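Local coordinates for protein cysteine protease S273R (African swine fever virus pig/Kenya/KEN-50/1950, PDB 6LJ9) that probably cleaves the viral polyprotein precursors pp220 and pp62 into core-shell proteins as a cysteine protease, and counters host pyroptosis and cGAS-STING signalling, at residues B[8-16]-B[75-83]; B[127-135]-B[146-154]. All blocks are in the same frame, centred on the assembly; numbering follows the deposited sequence.

Both contacts are partly buried and lie away from the presumed catalytic site, on opposite sides of the chain's centre; their own centres are about 26 Å apart and they share no structural element. Interaction 1 joins two largely irregular segments, 8-16 and 75-83, and is mostly polar: backbone carbonyls take up a lysine and an arginine, and a single backbone bridge pairs the segments. Interaction 2 sets helix 129-134 against the chain leading into strand 152-158 of the five-stranded sheet. There the chemistry divides: selenomethionine, valine and phenylalanine pack on the buried side, while the helix end meets residues 147-150 through backbone groups and nearby waters.

Interaction 1. Residues B[8-16]-B[75-83]; sequences TSSPSECAE and RFKAPGPRN
Pro-11 O is held by both terminal nitrogens of Arg-82. NH2 of Arg-82 lies 2.8 Å from Pro-11 O, in the carbonyl plane, whereas NH1 of Arg-82 reaches Pro-11 O at 3.2 Å on a more bent path, 136° at the hydrogen. The oxygen sits at the edge of the guanidinium, in its plane. Arg-82 can span the gap because its chain is extended from CG to NE; NH1 also bonds Phe-270 O. Lys-77 is straight too, and runs past Cys-14 O until NZ of Lys-77 meets Ser-12 O at 2.8 Å, almost head-on. The ammonium has a further acceptor in His-268 O, and Lys-77 NZ forms a long salt bridge, 3.7 Å, to Glu-16 OE2; OE1 of Glu-16 pairs with Arg-241. Ser-12 OG accepts a hydrogen bond from Cys-14 N, an ST turn that shapes this loop. Next comes a single antiparallel beta bridge with Cys-14 and Phe-76 as a non-hydrogen-bonded pair: Lys-77 N gives to Glu-13 O at 3.0 Å, and Ala-15 N to Arg-75 O at 3.0 Å. The bridge pairs the loop after helix 3-6 with the chain just past helix 68-75, across 58 residues, 31 of them helical, and the disulfide from Cys-14 to Cys-24 lies beside it. Glu-13 runs alongside Phe-76, its CG set between backbone N and carbonyl carbon (chi1 70°). Its OE2 comes 3.5 Å from CE2 at the edge of the Phe-76 ring, carboxylate and ring planes 89° apart, while OE1 of Glu-13 bonds Ser-49 OG.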
ATOM      1  N   THR B   8      -7.396  -3.816 -10.325  1.00 32.61           N
ATOM      2  CA  THR B   8      -8.419  -3.527  -9.329  1.00 29.12           C
ATOM      3  C   THR B   8      -9.374  -2.410  -9.741  1.00 31.04           C
ATOM      4  O   THR B   8     -10.211  -2.000  -8.930  1.00 30.47           O
ATOM      5  CB  THR B   8      -7.759  -3.172  -7.994  1.00 27.50           C
ATOM      6  OG1 THR B   8      -6.963  -1.991  -8.148  1.00 43.02           O
ATOM      7  CG2 THR B   8      -6.871  -4.314  -7.519  1.00 24.35           C
ATOM      8  N   SER B   9      -9.277  -1.914 -10.970  1.00 35.76           N
ATOM      9  CA  SER B   9     -10.148  -0.838 -11.419  1.00 44.70           C
ATOM     10  C   SER B   9     -11.464  -1.392 -11.962  1.00 37.78           C
ATOM     11  O   SER B   9     -11.653  -2.602 -12.104  1.00 37.51           O
ATOM     12  CB  SER B   9      -9.453   0.011 -12.479  1.00 35.44           C
ATOM     13  OG  SER B   9      -9.043  -0.784 -13.575  1.00 33.23           O
ATOM     14  N   SER B  10     -12.376  -0.480 -12.276  1.00 41.19           N
ATOM     15  CA  SER B  10     -13.715  -0.837 -12.718  1.00 38.59           C
ATOM     16  C   SER B  10     -14.215   0.253 -13.650  1.00 44.24           C
ATOM     17  O   SER B  10     -13.667   1.362 -13.668  1.00 40.73           O
ATOM     18  CB  SER B  10     -14.666  -1.013 -11.526  1.00 29.81           C
ATOM     19  OG  SER B  10     -15.026   0.239 -10.968  1.00 36.56           O
ATOM     20  N   PRO B  11     -15.246  -0.032 -14.452  1.00 47.82           N
ATOM     21  CA  PRO B  11     -15.799   0.999 -15.344  1.00 45.50           C
ATOM     22  C   PRO B  11     -16.545   2.117 -14.630  1.00 39.13           C
ATOM     23  O   PRO B  11     -17.062   3.014 -15.305  1.00 49.45           O
ATOM     24  CB  PRO B  11     -16.756   0.202 -16.250  1.00 46.29           C
ATOM     25  CG  PRO B  11     -16.299  -1.215 -16.141  1.00 38.75           C
ATOM     26  CD  PRO B  11     -15.805  -1.363 -14.742  1.00 39.15           C
ATOM     27  N   SER B  12     -16.630   2.097 -13.301  1.00 30.75           N
ATOM     28  CA  SER B  12     -17.318   3.162 -12.583  1.00 34.18           C
ATOM     29  C   SER B  12     -16.599   4.491 -12.782  1.00 40.32           C
ATOM     30  O   SER B  12     -15.370   4.542 -12.877  1.00 33.67           O
ATOM     31  CB  SER B  12     -17.406   2.827 -11.094  1.00 32.42           C
ATOM     32  OG  SER B  12     -17.896   3.929 -10.348  1.00 47.62           O
ATOM     33  N   GLU B  13     -17.373   5.572 -12.857  1.00 33.23           N
ATOM     34  CA  GLU B  13     -16.808   6.902 -13.029  1.00 34.12           C
ATOM     35  C   GLU B  13     -16.496   7.591 -11.706  1.00 33.37           C
ATOM     36  O   GLU B  13     -15.947   8.698 -11.717  1.00 35.99           O
ATOM     37  CB  GLU B  13     -17.750   7.783 -13.858  1.00 26.35           C
ATOM     38  CG  GLU B  13     -19.031   8.182 -13.148  1.00 33.60           C
ATOM     39  CD  GLU B  13     -19.773   9.290 -13.871  1.00 39.34           C
ATOM     40  OE1 GLU B  13     -19.272   9.757 -14.916  1.00 27.68           O
ATOM     41  OE2 GLU B  13     -20.852   9.698 -13.392  1.00 33.96           O
ATOM     42  N   CYS B  14     -16.835   6.976 -10.575  1.00 31.62           N
ATOM     43  CA  CYS B  14     -16.446   7.532  -9.290  1.00 33.71           C
ATOM     44  C   CYS B  14     -14.937   7.411  -9.102  1.00 42.41           C
ATOM     45  O   CYS B  14     -14.272   6.581  -9.726  1.00 39.59           O
ATOM     46  CB  CYS B  14     -17.163   6.820  -8.142  1.00 27.14           C
ATOM     47  SG  CYS B  14     -18.962   6.682  -8.274  1.00 58.80           S
ATOM     48  N   ALA B  15     -14.396   8.260  -8.229  1.00 46.34           N
ATOM     49  CA  ALA B  15     -12.980   8.174  -7.907  1.00 48.13           C
ATOM     50  C   ALA B  15     -12.674   6.838  -7.238  1.00 45.98           C
ATOM     51  O   ALA B  15     -13.511   6.263  -6.535  1.00 50.24           O
ATOM     52  CB  ALA B  15     -12.561   9.331  -7.000  1.00 36.65           C
ATOM     53  N   GLU B  16     -11.457   6.341  -7.471  1.00 44.66           N
ATOM     54  CA  GLU B  16     -11.091   5.007  -7.002  1.00 46.27           C
ATOM     55  C   GLU B  16     -11.114   4.915  -5.480  1.00 46.54           C
ATOM     56  O   GLU B  16     -11.482   3.874  -4.925  1.00 62.89           O
ATOM     57  CB  GLU B  16      -9.713   4.625  -7.544  1.00 50.91           C
ATOM     58  CG  GLU B  16      -9.591   4.711  -9.056  1.00 47.85           C
ATOM     59  CD  GLU B  16      -9.467   3.350  -9.714  1.00 59.13           C
ATOM     60  OE1 GLU B  16      -9.282   2.351  -8.987  1.00 65.09           O
ATOM     61  OE2 GLU B  16      -9.553   3.279 -10.958  1.00 66.21           O
ATOM     62  N   ARG B  75     -14.225  13.632  -6.379  1.00 36.00           N
ATOM     63  CA  ARG B  75     -15.049  12.437  -6.270  1.00 37.14           C
ATOM     64  C   ARG B  75     -15.321  11.754  -7.603  1.00 36.56           C
ATOM     65  O   ARG B  75     -16.027  10.739  -7.626  1.00 39.43           O
ATOM     66  CB  ARG B  75     -16.382  12.772  -5.588  1.00 32.71           C
ATOM     67  CG  ARG B  75     -16.233  13.285  -4.166  1.00 41.65           C
ATOM     68  CD  ARG B  75     -17.582  13.406  -3.478  1.00 37.21           C
ATOM     69  NE  ARG B  75     -18.247  12.113  -3.345  1.00 56.39           N
ATOM     70  CZ  ARG B  75     -18.156  11.333  -2.273  1.00 51.81           C
ATOM     71  NH1 ARG B  75     -17.428  11.713  -1.232  1.00 48.08           N
ATOM     72  NH2 ARG B  75     -18.797  10.172  -2.240  1.00 57.95           N
ATOM     73  N   PHE B  76     -14.791  12.271  -8.707  1.00 32.33           N
ATOM     74  CA  PHE B  76     -14.946  11.651 -10.012  1.00 29.73           C
ATOM     75  C   PHE B  76     -13.578  11.400 -10.631  1.00 37.27           C
ATOM     76  O   PHE B  76     -12.573  11.999 -10.237  1.00 32.91           O
ATOM     77  CB  PHE B  76     -15.783  12.525 -10.957  1.00 21.80           C
ATOM     78  CG  PHE B  76     -17.246  12.556 -10.622  1.00 32.69           C
ATOM     79  CD1 PHE B  76     -17.734  13.434  -9.669  1.00 22.45           C
ATOM     80  CD2 PHE B  76     -18.136  11.715 -11.271  1.00 23.31           C
ATOM     81  CE1 PHE B  76     -19.081  13.470  -9.363  1.00 29.17           C
ATOM     82  CE2 PHE B  76     -19.484  11.745 -10.970  1.00 33.22           C
ATOM     83  CZ  PHE B  76     -19.958  12.624 -10.013  1.00 30.35           C
ATOM     84  N   LYS B  77     -13.551  10.499 -11.608  1.00 30.93           N
ATOM     85  CA  LYS B  77     -12.335  10.280 -12.371  1.00 25.56           C
ATOM     86  C   LYS B  77     -12.096  11.456 -13.317  1.00 31.75           C
ATOM     87  O   LYS B  77     -12.966  12.301 -13.541  1.00 34.90           O
ATOM     88  CB  LYS B  77     -12.414   8.964 -13.143  1.00 27.45           C
ATOM     89  CG  LYS B  77     -12.379   7.728 -12.257  1.00 28.55           C
ATOM     90  CD  LYS B  77     -12.521   6.451 -13.069  1.00 24.25           C
ATOM     91  CE  LYS B  77     -12.354   5.219 -12.191  1.00 30.92           C
ATOM     92  NZ  LYS B  77     -12.642   3.957 -12.931  1.00 25.17           N
ATOM     93  N   ALA B  78     -10.888  11.506 -13.872  1.00 28.82           N
ATOM     94  CA  ALA B  78     -10.516  12.610 -14.739  1.00 29.94           C
ATOM     95  C   ALA B  78     -11.335  12.580 -16.029  1.00 35.86           C
ATOM     96  O   ALA B  78     -11.727  11.511 -16.502  1.00 31.97           O
ATOM     97  CB  ALA B  78      -9.028  12.550 -15.069  1.00 25.76           C
ATOM     98  N   PRO B  79     -11.616  13.743 -16.612  1.00 41.88           N
ATOM     99  CA  PRO B  79     -12.300  13.765 -17.908  1.00 30.04           C
ATOM    100  C   PRO B  79     -11.359  13.356 -19.028  1.00 31.49           C
ATOM    101  O   PRO B  79     -10.155  13.621 -18.988  1.00 32.19           O
ATOM    102  CB  PRO B  79     -12.737  15.226 -18.052  1.00 26.78           C
ATOM    103  CG  PRO B  79     -11.717  15.984 -17.268  1.00 28.43           C
ATOM    104  CD  PRO B  79     -11.360  15.101 -16.099  1.00 29.99           C
ATOM    105  N   GLY B  80     -11.923  12.699 -20.038  1.00 27.08           N
ATOM    106  CA  GLY B  80     -11.146  12.241 -21.163  1.00 28.34           C
ATOM    107  C   GLY B  80     -11.936  11.379 -22.127  1.00 44.09           C
ATOM    108  O   GLY B  80     -13.105  11.054 -21.898  1.00 46.02           O
ATOM    109  N   PRO B  81     -11.299  10.990 -23.236  1.00 36.21           N
ATOM    110  CA  PRO B  81     -11.980  10.146 -24.228  1.00 25.94           C
ATOM    111  C   PRO B  81     -12.319   8.768 -23.682  1.00 33.79           C
ATOM    112  O   PRO B  81     -11.569   7.807 -23.882  1.00 29.92           O
ATOM    113  CB  PRO B  81     -10.963  10.065 -25.375  1.00 23.37           C
ATOM    114  CG  PRO B  81      -9.641  10.328 -24.729  1.00 25.05           C
ATOM    115  CD  PRO B  81      -9.911  11.298 -23.620  1.00 30.16           C
ATOM    116  N   ARG B  82     -13.456   8.664 -22.993  1.00 19.84           N
ATOM    117  CA  ARG B  82     -13.838   7.406 -22.362  1.00 22.59           C
ATOM    118  C   ARG B  82     -14.456   6.432 -23.358  1.00 36.17           C
ATOM    119  O   ARG B  82     -14.172   5.231 -23.311  1.00 29.52           O
ATOM    120  CB  ARG B  82     -14.806   7.675 -21.209  1.00 22.18           C
ATOM    121  CG  ARG B  82     -15.396   6.424 -20.581  1.00 17.21           C
ATOM    122  CD  ARG B  82     -16.592   6.763 -19.706  1.00 27.34           C
ATOM    123  NE  ARG B  82     -17.322   5.568 -19.296  1.00 34.20           N
ATOM    124  CZ  ARG B  82     -17.175   4.968 -18.120  1.00 29.25           C
ATOM    125  NH1 ARG B  82     -16.323   5.452 -17.226  1.00 32.22           N
ATOM    126  NH2 ARG B  82     -17.883   3.883 -17.835  1.00 26.60           N
ATOM    127  N   ASN B  83     -15.301   6.926 -24.266  1.00 51.41           N
ATOM    128  CA  ASN B  83     -16.031   6.069 -25.195  1.00 45.08           C
ATOM    129  C   ASN B  83     -15.727   6.400 -26.652  1.00 38.52           C
ATOM    130  O   ASN B  83     -16.542   6.118 -27.535  1.00 52.29           O
ATOM    131  CB  ASN B  83     -17.533   6.152 -24.930  1.00 28.44           C
ATOM    132  CG  ASN B  83     -17.948   5.350 -23.714  1.00 35.09           C
ATOM    133  OD1 ASN B  83     -17.636   4.165 -23.604  1.00 38.38           O
ATOM    134  ND2 ASN B  83     -18.648   5.997 -22.788  1.00 47.12           N
TER

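Interaction 2. Residues B[127-135]-B[146-154]; sequences VDMVKVYKG and VKRPCNTFG
Met-129, a selenomethionine, folds over Phe-153 in a Met-aromatic contact that packs helix 129-134 against the first residues of strand 152-158, part of the mixed sheet of this Ulp1-like protease. Two successive bends, chi2 56° and chi3 57°, carry CE over the ring centre: CE of Met-129 stands 3.9 Å from the Phe-153 centroid, nearly on the ring normal. SE of Met-129 lies obliquely, 3.8 Å from CG of Phe-153. The CB of Phe-153 points toward the helix, and with CG anti to the backbone N (chi1 178°) one ring face meets Met-129 CE; Trp-200 and Val-204 of helix 195-208 also pack on Met-129. One turn on, Val-132 presents CG1 to Cys-150 CB at 4.0 Å. Val-132 O accepts from Cys-150 N at 3.1 Å, and water 1 lies near Val-132 O and Arg-148 O, with more acceptors round it than protons. Tyr-133 sends its ring past Cys-150 O, with CE1 4.1 Å from CB of Asn-151; the ring also meets Trp-181, and Asn-246 of the second subunit packs against Tyr-133 and Asn-151. Gly-135 ends the helix in a Schellman motif, its CA-H directed at Arg-148 O, 3.3 Å from CA.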
ATOM      1  N   VAL B 127      14.281  15.076 -10.519  1.00 58.71           N
ATOM      2  CA  VAL B 127      13.833  14.124  -9.512  1.00 52.12           C
ATOM      3  C   VAL B 127      15.018  13.270  -9.081  1.00 44.16           C
ATOM      4  O   VAL B 127      15.881  12.914  -9.893  1.00 41.64           O
ATOM      5  CB  VAL B 127      12.672  13.267 -10.052  1.00 51.91           C
ATOM      6  CG1 VAL B 127      13.157  12.261 -11.094  1.00 63.05           C
ATOM      7  CG2 VAL B 127      11.947  12.571  -8.916  1.00 36.77           C
ATOM      8  N   ASP B 128      15.086  12.972  -7.788  1.00 42.27           N
ATOM      9  CA  ASP B 128      16.119  12.111  -7.223  1.00 34.64           C
ATOM     10  C   ASP B 128      15.420  10.881  -6.661  1.00 32.56           C
ATOM     11  O   ASP B 128      14.698  10.976  -5.663  1.00 25.81           O
ATOM     12  CB  ASP B 128      16.921  12.847  -6.149  1.00 39.46           C
ATOM     13  CG  ASP B 128      18.191  12.111  -5.748  1.00 55.86           C
ATOM     14  OD1 ASP B 128      18.216  10.865  -5.822  1.00 54.19           O
ATOM     15  OD2 ASP B 128      19.167  12.785  -5.355  1.00 61.84           O
HETATM   16  N   MSE B 129      15.630   9.735  -7.303  1.00 32.53           N
HETATM   17  CA  MSE B 129      14.907   8.512  -6.964  1.00 24.61           C
HETATM   18  C   MSE B 129      15.172   8.067  -5.529  1.00 26.96           C
HETATM   19  O   MSE B 129      14.318   7.446  -4.898  1.00 41.13           O
HETATM   20  CB  MSE B 129      15.271   7.391  -7.938  1.00 24.50           C
HETATM   21  CG  MSE B 129      14.168   6.363  -8.131  1.00 23.15           C
HETATM   22 SE   MSE B 129      12.494   7.181  -8.710  0.72 32.28          SE
HETATM   23  CE  MSE B 129      13.130   8.054 -10.335  1.00 30.09           C
ATOM     24  N   VAL B 130      16.362   8.389  -5.017  1.00 25.16           N
ATOM     25  CA  VAL B 130      16.660   8.112  -3.615  1.00 29.76           C
ATOM     26  C   VAL B 130      15.821   9.004  -2.709  1.00 31.76           C
ATOM     27  O   VAL B 130      15.252   8.542  -1.713  1.00 28.90           O
ATOM     28  CB  VAL B 130      18.164   8.282  -3.339  1.00 40.08           C
ATOM     29  CG1 VAL B 130      18.452   8.122  -1.853  1.00 29.51           C
ATOM     30  CG2 VAL B 130      18.962   7.278  -4.148  1.00 37.11           C
ATOM     31  N   LYS B 131      15.733  10.296  -3.035  1.00 28.97           N
ATOM     32  CA  LYS B 131      14.877  11.190  -2.261  1.00 24.76           C
ATOM     33  C   LYS B 131      13.407  10.815  -2.414  1.00 25.99           C
ATOM     34  O   LYS B 131      12.608  11.047  -1.501  1.00 36.52           O
ATOM     35  CB  LYS B 131      15.108  12.643  -2.680  1.00 32.03           C
ATOM     36  CG  LYS B 131      16.548  13.124  -2.542  1.00 38.18           C
ATOM     37  CD  LYS B 131      16.711  14.544  -3.071  1.00 50.06           C
ATOM     38  CE  LYS B 131      16.397  15.588  -2.014  1.00 61.39           C
ATOM     39  NZ  LYS B 131      17.514  15.723  -1.040  1.00 73.53           N
ATOM     40  N   VAL B 132      13.036  10.234  -3.558  1.00 27.92           N
ATOM     41  CA  VAL B 132      11.680   9.714  -3.726  1.00 17.57           C
ATOM     42  C   VAL B 132      11.432   8.573  -2.750  1.00 26.88           C
ATOM     43  O   VAL B 132      10.389   8.508  -2.088  1.00 18.67           O
ATOM     44  CB  VAL B 132      11.450   9.269  -5.182  1.00 17.62           C
ATOM     45  CG1 VAL B 132      10.136   8.513  -5.309  1.00 15.06           C
ATOM     46  CG2 VAL B 132      11.464  10.466  -6.106  1.00 18.93           C
ATOM     47  N   TYR B 133      12.397   7.657  -2.641  1.00 28.97           N
ATOM     48  CA  TYR B 133      12.249   6.524  -1.736  1.00 22.76           C
ATOM     49  C   TYR B 133      12.237   6.976  -0.281  1.00 31.37           C
ATOM     50  O   TYR B 133      11.499   6.420   0.542  1.00 26.90           O
ATOM     51  CB  TYR B 133      13.374   5.518  -1.981  1.00 22.15           C
ATOM     52  CG  TYR B 133      13.213   4.213  -1.240  1.00 25.29           C
ATOM     53  CD1 TYR B 133      12.506   3.156  -1.800  1.00 15.71           C
ATOM     54  CD2 TYR B 133      13.773   4.033   0.018  1.00 27.47           C
ATOM     55  CE1 TYR B 133      12.359   1.959  -1.125  1.00 26.37           C
ATOM     56  CE2 TYR B 133      13.630   2.843   0.699  1.00 28.57           C
ATOM     57  CZ  TYR B 133      12.924   1.809   0.124  1.00 35.05           C
ATOM     58  OH  TYR B 133      12.786   0.624   0.808  1.00 42.01           O
ATOM     59  N   LYS B 134      13.041   7.984   0.055  1.00 27.31           N
ATOM     60  CA  LYS B 134      13.131   8.471   1.425  1.00 26.80           C
ATOM     61  C   LYS B 134      11.986   9.401   1.807  1.00 34.90           C
ATOM     62  O   LYS B 134      11.841   9.722   2.991  1.00 31.94           O
ATOM     63  CB  LYS B 134      14.464   9.191   1.639  1.00 34.24           C
ATOM     64  CG  LYS B 134      15.660   8.264   1.769  1.00 39.52           C
ATOM     65  CD  LYS B 134      16.935   9.055   2.014  1.00 63.54           C
ATOM     66  CE  LYS B 134      17.941   8.252   2.822  1.00 72.53           C
ATOM     67  NZ  LYS B 134      18.278   6.959   2.168  1.00 64.88           N
ATOM     68  N   GLY B 135      11.178   9.835   0.846  1.00 19.54           N
ATOM     69  CA  GLY B 135      10.094  10.751   1.141  1.00 27.56           C
ATOM     70  C   GLY B 135      10.513  12.200   1.230  1.00 33.69           C
ATOM     71  O   GLY B 135      10.045  12.925   2.116  1.00 31.88           O
ATOM     72  N   VAL B 146       2.796  17.225  -1.728  1.00 27.45           N
ATOM     73  CA  VAL B 146       2.918  16.121  -0.780  1.00 19.06           C
ATOM     74  C   VAL B 146       4.340  15.580  -0.830  1.00 26.42           C
ATOM     75  O   VAL B 146       4.917  15.409  -1.908  1.00 31.92           O
ATOM     76  CB  VAL B 146       1.886  15.011  -1.084  1.00 31.36           C
ATOM     77  CG1 VAL B 146       2.348  13.672  -0.534  1.00 28.25           C
ATOM     78  CG2 VAL B 146       0.525  15.376  -0.512  1.00 24.88           C
ATOM     79  N   LYS B 147       4.908  15.317   0.348  1.00 20.92           N
ATOM     80  CA  LYS B 147       6.172  14.602   0.480  1.00 29.35           C
ATOM     81  C   LYS B 147       5.931  13.363   1.329  1.00 31.59           C
ATOM     82  O   LYS B 147       5.495  13.471   2.480  1.00 41.33           O
ATOM     83  CB  LYS B 147       7.255  15.483   1.106  1.00 30.12           C
ATOM     84  CG  LYS B 147       7.541  16.747   0.322  1.00 39.60           C
ATOM     85  CD  LYS B 147       9.011  17.138   0.385  1.00 40.14           C
ATOM     86  CE  LYS B 147       9.493  17.293   1.815  1.00 46.70           C
ATOM     87  NZ  LYS B 147      10.508  18.379   1.941  1.00 59.71           N
ATOM     88  N   ARG B 148       6.215  12.193   0.761  1.00 27.07           N
ATOM     89  CA  ARG B 148       5.937  10.926   1.423  1.00 20.94           C
ATOM     90  C   ARG B 148       6.854   9.865   0.841  1.00 33.48           C
ATOM     91  O   ARG B 148       7.247   9.967  -0.328  1.00 29.96           O
ATOM     92  CB  ARG B 148       4.467  10.522   1.243  1.00 17.41           C
ATOM     93  CG  ARG B 148       4.075  10.277  -0.203  1.00 21.17           C
ATOM     94  CD  ARG B 148       2.592   9.983  -0.341  1.00 27.07           C
ATOM     95  NE  ARG B 148       2.255   9.541  -1.691  1.00 17.81           N
ATOM     96  CZ  ARG B 148       1.020   9.285  -2.109  1.00 25.96           C
ATOM     97  NH1 ARG B 148      -0.007   9.429  -1.283  1.00 24.72           N
ATOM     98  NH2 ARG B 148       0.812   8.884  -3.356  1.00 19.81           N
ATOM     99  N   PRO B 149       7.224   8.848   1.621  1.00 28.60           N
ATOM    100  CA  PRO B 149       8.081   7.781   1.088  1.00 30.55           C
ATOM    101  C   PRO B 149       7.331   6.941   0.064  1.00 26.18           C
ATOM    102  O   PRO B 149       6.243   6.428   0.333  1.00 37.25           O
ATOM    103  CB  PRO B 149       8.448   6.965   2.333  1.00 33.26           C
ATOM    104  CG  PRO B 149       7.341   7.237   3.296  1.00 29.52           C
ATOM    105  CD  PRO B 149       6.926   8.659   3.050  1.00 22.17           C
ATOM    106  N   CYS B 150       7.928   6.804  -1.118  1.00 17.09           N
ATOM    107  CA  CYS B 150       7.341   6.067  -2.228  1.00 14.81           C
ATOM    108  C   CYS B 150       8.314   4.995  -2.695  1.00 25.95           C
ATOM    109  O   CYS B 150       9.501   5.277  -2.901  1.00 33.35           O
ATOM    110  CB  CYS B 150       6.995   7.006  -3.387  1.00 15.36           C
ATOM    111  SG  CYS B 150       5.836   8.328  -2.966  1.00 23.98           S
ATOM    112  N   ASN B 151       7.814   3.769  -2.856  1.00 19.92           N
ATOM    113  CA  ASN B 151       8.593   2.666  -3.405  1.00 27.40           C
ATOM    114  C   ASN B 151       8.168   2.306  -4.824  1.00 25.35           C
ATOM    115  O   ASN B 151       8.587   1.267  -5.345  1.00 25.14           O
ATOM    116  CB  ASN B 151       8.509   1.437  -2.492  1.00 21.61           C
ATOM    117  CG  ASN B 151       7.079   1.035  -2.170  1.00 28.32           C
ATOM    118  OD1 ASN B 151       6.131   1.476  -2.817  1.00 30.20           O
ATOM    119  ND2 ASN B 151       6.924   0.183  -1.162  1.00 31.71           N
ATOM    120  N   THR B 152       7.340   3.134  -5.458  1.00 18.14           N
ATOM    121  CA  THR B 152       7.000   2.981  -6.864  1.00 12.38           C
ATOM    122  C   THR B 152       7.002   4.349  -7.528  1.00 19.52           C
ATOM    123  O   THR B 152       6.625   5.355  -6.920  1.00 23.63           O
ATOM    124  CB  THR B 152       5.631   2.308  -7.074  1.00 20.60           C
ATOM    125  OG1 THR B 152       4.652   2.923  -6.227  1.00 23.71           O
ATOM    126  CG2 THR B 152       5.706   0.821  -6.769  1.00 17.90           C
ATOM    127  N   PHE B 153       7.436   4.373  -8.786  1.00 25.60           N
ATOM    128  CA  PHE B 153       7.532   5.593  -9.573  1.00 19.47           C
ATOM    129  C   PHE B 153       6.913   5.347 -10.940  1.00 22.11           C
ATOM    130  O   PHE B 153       7.170   4.315 -11.567  1.00 24.77           O
ATOM    131  CB  PHE B 153       8.996   6.041  -9.715  1.00 25.69           C
ATOM    132  CG  PHE B 153       9.182   7.279 -10.547  1.00 19.69           C
ATOM    133  CD1 PHE B 153       9.416   7.185 -11.911  1.00 26.00           C
ATOM    134  CD2 PHE B 153       9.141   8.534  -9.967  1.00 26.20           C
ATOM    135  CE1 PHE B 153       9.592   8.320 -12.679  1.00 24.66           C
ATOM    136  CE2 PHE B 153       9.317   9.673 -10.730  1.00 27.52           C
ATOM    137  CZ  PHE B 153       9.543   9.566 -12.087  1.00 17.49           C
ATOM    138  N   GLY B 154       6.099   6.294 -11.398  1.00 22.55           N
ATOM    139  CA  GLY B 154       5.414   6.132 -12.665  1.00 14.76           C
ATOM    140  C   GLY B 154       5.376   7.393 -13.502  1.00 22.43           C
ATOM    141  O   GLY B 154       5.174   8.490 -12.975  1.00 26.50           O
TER
HETATM  142  O   HOH W   1       9.207  11.432  -2.010  1.00 26.37           O
HETATM  143  O   HOH W   2       8.240  12.307   3.993  1.00 44.46           O